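Long-range contacts in putative rubredoxin reductase (Rhodopseudomonas palustris, PDB 3FG2), which probably uses its bound FAD to pass electrons from NADH to a ferredoxin that serves the CYP199A2 system: residues Ile82-Arg87 / Ser266-Ile270; Gly100-Leu104 / Val303-Leu307; Leu113-Ala118 / Ala207-Ala212. One frame throughout, in Å; residues are numbered along the deposited sequence.

Overall arrangement
Contacts 1 and 2 share one region of the fold, their centres about 12 Å apart, and meet through strand 101-104 of the five-stranded parallel sheet. Contact 1 joins the end of strand 79-83, from the three-stranded antiparallel sheet, to the turn leading into strand 270-272; contact 2 places the end of helix 293-306 against strand 101-104. Along the chain their segments alternate, so sequence-distant pieces are interlocked around the Rossmann-type part that carries FAD. Contact 3 (113-118 with 207-212) lies inside both chain loops, yet its centre is about 41 and 42 Å from the others. It belongs with the second parallel sheet and its antiparallel appendage, away from the annotated FAD sites.

Contact 1 (Ile82-Arg87 / Ser266-Ile270); sequences IDREGR and SDPHI
Arg84 reaches across to Asp267, and its chain can be followed outward atom by atom. CB passes 3.7 Å from Asp267 OD1; CG faces both that oxygen and Ile270 CD1, the latter at 4.0 Å. The bend at chi3 (60°) then turns the NE edge of the guanidinium to the carboxylate. NE donates to Asp267 OD1 at 3.3 Å with an N-H...O angle of 160°, a salt bridge lying in the guanidinium plane but arriving from above the carboxylate plane. NH2 passes Asp267 CB, while NH1 is taken by the carbonyl of Ala249. One water donates to both Arg84 O and Asp267 OD1. Next to the ion pair, Ile82 CG2 meets Ile270 CD1 at 4.2 Å, branched aliphatics suited to a buried place. Arg87 lays its guanidinium over a face of the His269 ring, the planes 33° apart, with CZ 3.6 Å from ND1. A leucine in place of Arg84 would probably leave Asp267 without its charged mate and Ala249 O without this donor. The chemistry is thus graded: a water-linked ion pair at the partly exposed rim, with the buried isoleucine contact beside it, joins the end of strand 79-83 to the turn Asp267-Ile270.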
loop_
_atom_site.group_PDB
_atom_site.type_symbol
_atom_site.label_atom_id
_atom_site.label_comp_id
_atom_site.label_asym_id
_atom_site.label_seq_id
_atom_site.Cartn_x
_atom_site.Cartn_y
_atom_site.Cartn_z
ATOM N N ILE A 82 3.110 -18.610 17.434
ATOM C CA ILE A 82 3.159 -17.744 18.604
ATOM C C ILE A 82 2.630 -18.444 19.859
ATOM O O ILE A 82 1.477 -18.887 19.896
ATOM C CB ILE A 82 2.326 -16.471 18.396
ATOM C CG1 ILE A 82 2.862 -15.684 17.202
ATOM C CG2 ILE A 82 2.366 -15.620 19.660
ATOM C CD1 ILE A 82 2.014 -14.495 16.849
ATOM N N ASP A 83 3.478 -18.540 20.883
ATOM C CA ASP A 83 3.085 -19.168 22.143
ATOM C C ASP A 83 2.713 -18.047 23.098
ATOM O O ASP A 83 3.547 -17.572 23.865
ATOM C CB ASP A 83 4.243 -19.975 22.735
ATOM C CG ASP A 83 3.832 -20.769 23.972
ATOM O OD1 ASP A 83 2.768 -20.468 24.559
ATOM O OD2 ASP A 83 4.582 -21.690 24.360
ATOM N N ARG A 84 1.461 -17.616 23.036
ATOM C CA ARG A 84 0.997 -16.530 23.882
ATOM C C ARG A 84 1.181 -16.824 25.363
ATOM O O ARG A 84 1.663 -15.971 26.108
ATOM C CB ARG A 84 -0.472 -16.232 23.593
ATOM C CG ARG A 84 -0.730 -15.679 22.206
ATOM C CD ARG A 84 -2.220 -15.675 21.902
ATOM N NE ARG A 84 -2.977 -14.864 22.848
ATOM C CZ ARG A 84 -4.298 -14.898 22.965
ATOM N NH1 ARG A 84 -5.009 -15.710 22.194
ATOM N NH2 ARG A 84 -4.909 -14.117 23.845
ATOM N N GLU A 85 0.804 -18.027 25.788
ATOM C CA GLU A 85 0.928 -18.396 27.195
ATOM C C GLU A 85 2.378 -18.325 27.668
ATOM O O GLU A 85 2.665 -17.776 28.729
ATOM C CB GLU A 85 0.367 -19.801 27.432
ATOM C CG GLU A 85 0.424 -20.249 28.893
ATOM C CD GLU A 85 -0.128 -21.656 29.112
ATOM O OE1 GLU A 85 0.309 -22.591 28.402
ATOM O OE2 GLU A 85 -0.994 -21.829 30.001
ATOM N N GLY A 86 3.293 -18.873 26.876
ATOM C CA GLY A 86 4.695 -18.851 27.248
ATOM C C GLY A 86 5.402 -17.608 26.747
ATOM O O GLY A 86 6.616 -17.467 26.907
ATOM N N ARG A 87 4.629 -16.706 26.146
ATOM C CA ARG A 87 5.146 -15.458 25.596
ATOM C C ARG A 87 6.432 -15.690 24.820
ATOM O O ARG A 87 7.417 -14.971 24.986
ATOM C CB ARG A 87 5.363 -14.440 26.717
ATOM C CG ARG A 87 4.056 -14.001 27.369
ATOM C CD ARG A 87 4.282 -13.175 28.625
ATOM N NE ARG A 87 5.022 -11.945 28.359
ATOM C CZ ARG A 87 5.246 -11.004 29.271
ATOM N NH1 ARG A 87 4.787 -11.155 30.507
ATOM N NH2 ARG A 87 5.925 -9.912 28.948
ATOM N N SER A 266 -6.387 -8.633 21.521
ATOM C CA SER A 266 -7.077 -9.027 22.741
ATOM C C SER A 266 -6.044 -9.493 23.769
ATOM O O SER A 266 -6.348 -9.646 24.950
ATOM C CB SER A 266 -8.064 -10.151 22.442
ATOM O OG SER A 266 -7.400 -11.231 21.816
ATOM N N ASP A 267 -4.817 -9.717 23.311
ATOM C CA ASP A 267 -3.753 -10.144 24.203
ATOM C C ASP A 267 -2.752 -9.032 24.446
ATOM O O ASP A 267 -1.934 -8.717 23.569
ATOM C CB ASP A 267 -2.987 -11.347 23.637
ATOM C CG ASP A 267 -1.831 -11.792 24.554
ATOM O OD1 ASP A 267 -0.977 -12.593 24.119
ATOM O OD2 ASP A 267 -1.780 -11.347 25.722
ATOM N N PRO A 268 -2.805 -8.402 25.629
ATOM C CA PRO A 268 -1.814 -7.348 25.842
ATOM C C PRO A 268 -0.498 -8.099 25.650
ATOM O O PRO A 268 -0.474 -9.318 25.790
ATOM C CB PRO A 268 -2.073 -6.922 27.285
ATOM C CG PRO A 268 -2.621 -8.170 27.918
ATOM C CD PRO A 268 -3.560 -8.683 26.859
ATOM N N HIS A 269 0.574 -7.390 25.319
ATOM C CA HIS A 269 1.883 -8.001 25.051
ATOM C C HIS A 269 1.959 -8.224 23.545
ATOM O O HIS A 269 3.010 -8.589 23.026
ATOM C CB HIS A 269 2.076 -9.369 25.724
ATOM C CG HIS A 269 1.894 -9.365 27.210
ATOM N ND1 HIS A 269 1.881 -10.525 27.954
ATOM C CD2 HIS A 269 1.689 -8.352 28.087
ATOM C CE1 HIS A 269 1.674 -10.228 29.226
ATOM N NE2 HIS A 269 1.553 -8.917 29.333
ATOM N N ILE A 270 0.839 -8.025 22.851
ATOM C CA ILE A 270 0.812 -8.208 21.404
ATOM C C ILE A 270 0.047 -7.120 20.646
ATOM O O ILE A 270 -1.173 -6.963 20.799
ATOM C CB ILE A 270 0.211 -9.578 21.017
ATOM C CG1 ILE A 270 1.052 -10.704 21.621
ATOM C CG2 ILE A 270 0.189 -9.728 19.496
ATOM C CD1 ILE A 270 0.638 -12.102 21.178
HETATM O O HOH W 1 1.432 -13.294 24.558
HETATM O O HOH W 2 -4.070 -13.196 26.859
#

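Contact 2 (Gly100-Leu104 / Val303-Leu307)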
loop_
_atom_site.group_PDB
_atom_site.type_symbol
_atom_site.label_atom_id
_atom_site.label_comp_id
_atom_site.label_asym_id
_atom_site.label_seq_id
_atom_site.Cartn_x
_atom_site.Cartn_y
_atom_site.Cartn_z
ATOM N N GLY A 100 8.671 -9.533 25.703
ATOM C CA GLY A 100 7.950 -8.786 26.715
ATOM C C GLY A 100 6.686 -8.335 26.009
ATOM O O GLY A 100 5.569 -8.508 26.506
ATOM N N HIS A 101 6.878 -7.754 24.827
ATOM C CA HIS A 101 5.772 -7.299 23.998
ATOM C C HIS A 101 6.071 -7.685 22.552
ATOM O O HIS A 101 7.202 -7.532 22.072
ATOM C CB HIS A 101 5.581 -5.783 24.117
ATOM C CG HIS A 101 4.221 -5.319 23.691
ATOM N ND1 HIS A 101 3.850 -5.211 22.369
ATOM C CD2 HIS A 101 3.121 -5.006 24.416
ATOM C CE1 HIS A 101 2.579 -4.855 22.296
ATOM N NE2 HIS A 101 2.113 -4.726 23.524
ATOM N N LEU A 102 5.053 -8.206 21.874
ATOM C CA LEU A 102 5.172 -8.640 20.482
ATOM C C LEU A 102 4.449 -7.690 19.528
ATOM O O LEU A 102 3.268 -7.387 19.713
ATOM C CB LEU A 102 4.596 -10.055 20.325
ATOM C CG LEU A 102 4.484 -10.619 18.905
ATOM C CD1 LEU A 102 5.855 -10.640 18.253
ATOM C CD2 LEU A 102 3.888 -12.026 18.951
ATOM N N VAL A 103 5.166 -7.225 18.511
ATOM C CA VAL A 103 4.593 -6.323 17.518
ATOM C C VAL A 103 4.458 -7.037 16.170
ATOM O O VAL A 103 5.451 -7.461 15.575
ATOM C CB VAL A 103 5.472 -5.058 17.334
ATOM C CG1 VAL A 103 4.981 -4.243 16.148
ATOM C CG2 VAL A 103 5.434 -4.209 18.595
ATOM N N LEU A 104 3.221 -7.176 15.700
ATOM C CA LEU A 104 2.955 -7.829 14.418
ATOM C C LEU A 104 2.872 -6.785 13.313
ATOM O O LEU A 104 2.010 -5.904 13.340
ATOM C CB LEU A 104 1.645 -8.618 14.475
ATOM C CG LEU A 104 1.641 -9.752 15.503
ATOM C CD1 LEU A 104 0.301 -10.471 15.492
ATOM C CD2 LEU A 104 2.786 -10.718 15.183
ATOM N N VAL A 303 2.467 3.090 18.519
ATOM C CA VAL A 303 2.861 1.959 19.350
ATOM C C VAL A 303 4.146 2.277 20.109
ATOM O O VAL A 303 4.242 2.015 21.307
ATOM C CB VAL A 303 3.077 0.691 18.497
ATOM C CG1 VAL A 303 3.790 -0.388 19.313
ATOM C CG2 VAL A 303 1.736 0.174 18.019
ATOM N N ALA A 304 5.127 2.840 19.410
ATOM C CA ALA A 304 6.392 3.195 20.035
ATOM C C ALA A 304 6.129 4.151 21.192
ATOM O O ALA A 304 6.747 4.046 22.252
ATOM C CB ALA A 304 7.310 3.847 19.025
ATOM N N ALA A 305 5.201 5.079 20.987
ATOM C CA ALA A 305 4.864 6.054 22.012
ATOM C C ALA A 305 4.220 5.375 23.210
ATOM O O ALA A 305 4.456 5.759 24.359
ATOM C CB ALA A 305 3.928 7.107 21.442
ATOM N N ARG A 306 3.411 4.357 22.940
ATOM C CA ARG A 306 2.732 3.632 24.007
ATOM C C ARG A 306 3.715 2.809 24.834
ATOM O O ARG A 306 3.787 2.946 26.053
ATOM C CB ARG A 306 1.669 2.702 23.420
ATOM C CG ARG A 306 0.656 2.189 24.435
ATOM C CD ARG A 306 -0.224 1.123 23.816
ATOM N NE ARG A 306 0.516 -0.125 23.678
ATOM C CZ ARG A 306 0.441 -0.937 22.634
ATOM N NH1 ARG A 306 -0.346 -0.640 21.609
ATOM N NH2 ARG A 306 1.157 -2.051 22.624
ATOM N N LEU A 307 4.477 1.957 24.162
ATOM C CA LEU A 307 5.438 1.098 24.841
ATOM C C LEU A 307 6.499 1.871 25.616
ATOM O O LEU A 307 7.368 1.263 26.246
ATOM C CB LEU A 307 6.117 0.171 23.831
ATOM C CG LEU A 307 5.192 -0.744 23.024
ATOM C CD1 LEU A 307 6.014 -1.590 22.060
ATOM C CD2 LEU A 307 4.403 -1.628 23.970
#
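His101 and Leu307 bring their CA atoms to 8.4 Å, and Val103 and Val303 theirs to 8.7 Å, a spacing of strand and helix end that leaves the contact to side chains. The main one is a CH-pi contact: Leu307 CD2 sits over a face of the His101 imidazole, 3.7 Å from the ring centroid and only 12° off its normal. The ring gets there because His101 CG is anti to the backbone N (chi1 -160°), and the leucine suits the place because its forked end can set one methyl on a flat surface. Arg306, whose chain bends at chi3, brings NH2 to 3.0 Å from His101 NE2. The imidazole lies at the edge of the guanidinium, with the two planes 47° apart. The same NH2 is hydrogen-bonded to Ser271 OG, so Ser271 of strand 270-272 holds the arginine's polar end. Deeper in, Val103 CG2 packs against Val303 CG1 at 4.2 Å and Leu307 CD1 at 4.4 Å; short branched side chains fill this buried layer compactly. Helix 11-22 flanks the same helix end, where Val16 touches Val303 and Leu20 touches Leu307. Leu102 points away from the helix and touches Ile82 of strand 79-83, so strand 101-104 is packed on both faces within the parallel sheet of the FAD-binding, Rossmann-type fold; Leu102 also touches Ile270 of the neighbouring strand.

Contact 3 (Leu113-Ala118 / Ala207-Ala212)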
loop_
_atom_site.group_PDB
_atom_site.type_symbol
_atom_site.label_atom_id
_atom_site.label_comp_id
_atom_site.label_asym_id
_atom_site.label_seq_id
_atom_site.Cartn_x
_atom_site.Cartn_y
_atom_site.Cartn_z
ATOM N N LEU A 113 -3.942 -15.221 -8.666
ATOM C CA LEU A 113 -4.942 -15.203 -9.725
ATOM C C LEU A 113 -5.475 -16.634 -9.789
ATOM O O LEU A 113 -4.721 -17.568 -10.068
ATOM C CB LEU A 113 -4.300 -14.823 -11.060
ATOM C CG LEU A 113 -5.257 -14.710 -12.247
ATOM C CD1 LEU A 113 -6.198 -13.527 -12.029
ATOM C CD2 LEU A 113 -4.465 -14.536 -13.525
ATOM N N ASP A 114 -6.766 -16.799 -9.519
ATOM C CA ASP A 114 -7.408 -18.113 -9.507
ATOM C C ASP A 114 -7.955 -18.496 -10.885
ATOM O O ASP A 114 -9.161 -18.674 -11.067
ATOM C CB ASP A 114 -8.539 -18.098 -8.479
ATOM C CG ASP A 114 -9.043 -19.486 -8.130
ATOM O OD1 ASP A 114 -8.522 -20.490 -8.669
ATOM O OD2 ASP A 114 -9.973 -19.564 -7.301
ATOM N N VAL A 115 -7.057 -18.656 -11.847
ATOM C CA VAL A 115 -7.454 -18.975 -13.210
ATOM C C VAL A 115 -6.543 -20.036 -13.834
ATOM O O VAL A 115 -5.377 -20.149 -13.470
ATOM C CB VAL A 115 -7.437 -17.661 -14.040
ATOM C CG1 VAL A 115 -6.720 -17.856 -15.355
ATOM C CG2 VAL A 115 -8.853 -17.163 -14.242
ATOM N N PRO A 116 -7.070 -20.837 -14.777
ATOM C CA PRO A 116 -6.246 -21.869 -15.416
ATOM C C PRO A 116 -4.948 -21.297 -15.982
ATOM O O PRO A 116 -4.945 -20.212 -16.582
ATOM C CB PRO A 116 -7.164 -22.415 -16.502
ATOM C CG PRO A 116 -8.513 -22.328 -15.856
ATOM C CD PRO A 116 -8.470 -20.934 -15.232
ATOM N N ASN A 117 -3.850 -22.026 -15.776
ATOM C CA ASN A 117 -2.533 -21.607 -16.255
ATOM C C ASN A 117 -2.031 -20.295 -15.634
ATOM O O ASN A 117 -1.020 -19.740 -16.073
ATOM C CB ASN A 117 -2.542 -21.478 -17.786
ATOM C CG ASN A 117 -2.293 -22.806 -18.497
ATOM O OD1 ASN A 117 -2.386 -22.888 -19.726
ATOM N ND2 ASN A 117 -1.966 -23.843 -17.734
ATOM N N ALA A 118 -2.719 -19.809 -14.607
ATOM C CA ALA A 118 -2.320 -18.563 -13.959
ATOM C C ALA A 118 -0.933 -18.640 -13.330
ATOM O O ALA A 118 -0.319 -17.609 -13.039
ATOM C CB ALA A 118 -3.334 -18.178 -12.901
ATOM N N ALA A 207 -10.451 -12.044 -15.933
ATOM C CA ALA A 207 -9.642 -13.027 -16.632
ATOM C C ALA A 207 -10.290 -14.368 -16.267
ATOM O O ALA A 207 -10.596 -14.613 -15.101
ATOM C CB ALA A 207 -8.201 -12.984 -16.135
ATOM N N THR A 208 -10.530 -15.219 -17.258
ATOM C CA THR A 208 -11.136 -16.520 -16.997
ATOM C C THR A 208 -10.167 -17.647 -17.319
ATOM O O THR A 208 -10.420 -18.802 -16.981
ATOM C CB THR A 208 -12.401 -16.740 -17.850
ATOM O OG1 THR A 208 -12.062 -16.638 -19.238
ATOM C CG2 THR A 208 -13.469 -15.709 -17.506
ATOM N N GLU A 209 -9.058 -17.302 -17.971
ATOM C CA GLU A 209 -8.053 -18.284 -18.365
ATOM C C GLU A 209 -6.840 -17.586 -18.983
ATOM O O GLU A 209 -6.973 -16.526 -19.592
ATOM C CB GLU A 209 -8.669 -19.260 -19.383
ATOM C CG GLU A 209 -7.679 -20.129 -20.145
ATOM C CD GLU A 209 -8.360 -21.073 -21.149
ATOM O OE1 GLU A 209 -9.168 -20.595 -21.972
ATOM O OE2 GLU A 209 -8.082 -22.294 -21.123
ATOM N N ILE A 210 -5.658 -18.171 -18.800
ATOM C CA ILE A 210 -4.438 -17.634 -19.387
ATOM C C ILE A 210 -4.096 -18.553 -20.552
ATOM O O ILE A 210 -3.695 -19.703 -20.345
ATOM C CB ILE A 210 -3.245 -17.661 -18.407
ATOM C CG1 ILE A 210 -3.545 -16.788 -17.183
ATOM C CG2 ILE A 210 -1.968 -17.222 -19.139
ATOM C CD1 ILE A 210 -4.001 -15.379 -17.517
ATOM N N ALA A 211 -4.268 -18.053 -21.772
ATOM C CA ALA A 211 -3.979 -18.840 -22.963
ATOM C C ALA A 211 -2.479 -19.083 -23.104
ATOM O O ALA A 211 -1.667 -18.151 -23.058
ATOM C CB ALA A 211 -4.515 -18.131 -24.210
ATOM N N ALA A 212 -2.110 -20.345 -23.271
ATOM C CA ALA A 212 -0.711 -20.678 -23.421
ATOM C C ALA A 212 -0.485 -21.671 -24.548
ATOM O O ALA A 212 -1.407 -22.341 -25.016
ATOM C CB ALA A 212 -0.165 -21.233 -22.122
#
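Val115 points its two methyls at the backbone of strand 207-212 and lays them along it. CG2 rests 3.2 Å from Ala207 O, while CG1 meets Glu209 CA at 3.3 Å. The valine's chi1, 133°, is away from the usual staggered values, so the side chain looks strained in this close fit. The same CG1 also touches Ile210 CG1 at 3.8 Å, which makes the isoleucine the shared apolar partner of the segment 113-118. Ile210 keeps CG1 beside its backbone N (chi1 -62°), and this directs CG1 toward Val115 and the CA of Ala118, while CD1 goes on to Leu113. There Leu113 CD2 meets CD1 at 4.1 Å, the two side chains running obliquely to one another; Val217 and Val220 of strand 216-222 also touch Ile210. Beta-branched residues suit positions Val115 and Ile210, since each presents two carbons close to the main chain.

Next to them, Pro116 sets CD 3.4 Å from Thr208 O, and its carbonyl accepts from Ile210 N at 3.1 Å with an N-H...O angle of 155°. Proline suits the second position of the type II turn Val115-Ala118, and Asn117, with its positive phi, suits the third. Asn117 CB comes to 3.3 Å from Ile210 O, and its OD1 lies near Ala212 CB. Thr208 and Glu209 form a classic beta bulge opposite Val221. One backbone bond, then, fixes the turn on the outermost strand 207-213 of its antiparallel sheet, and the rest is van der Waals contact of side-chain carbons with one another and with the strand's backbone, including its carbonyls; no side-chain hydrogen bond is found between the segments, and the fit appears to rest on shape, joining the 113-118 loop to this strand at the protein surface.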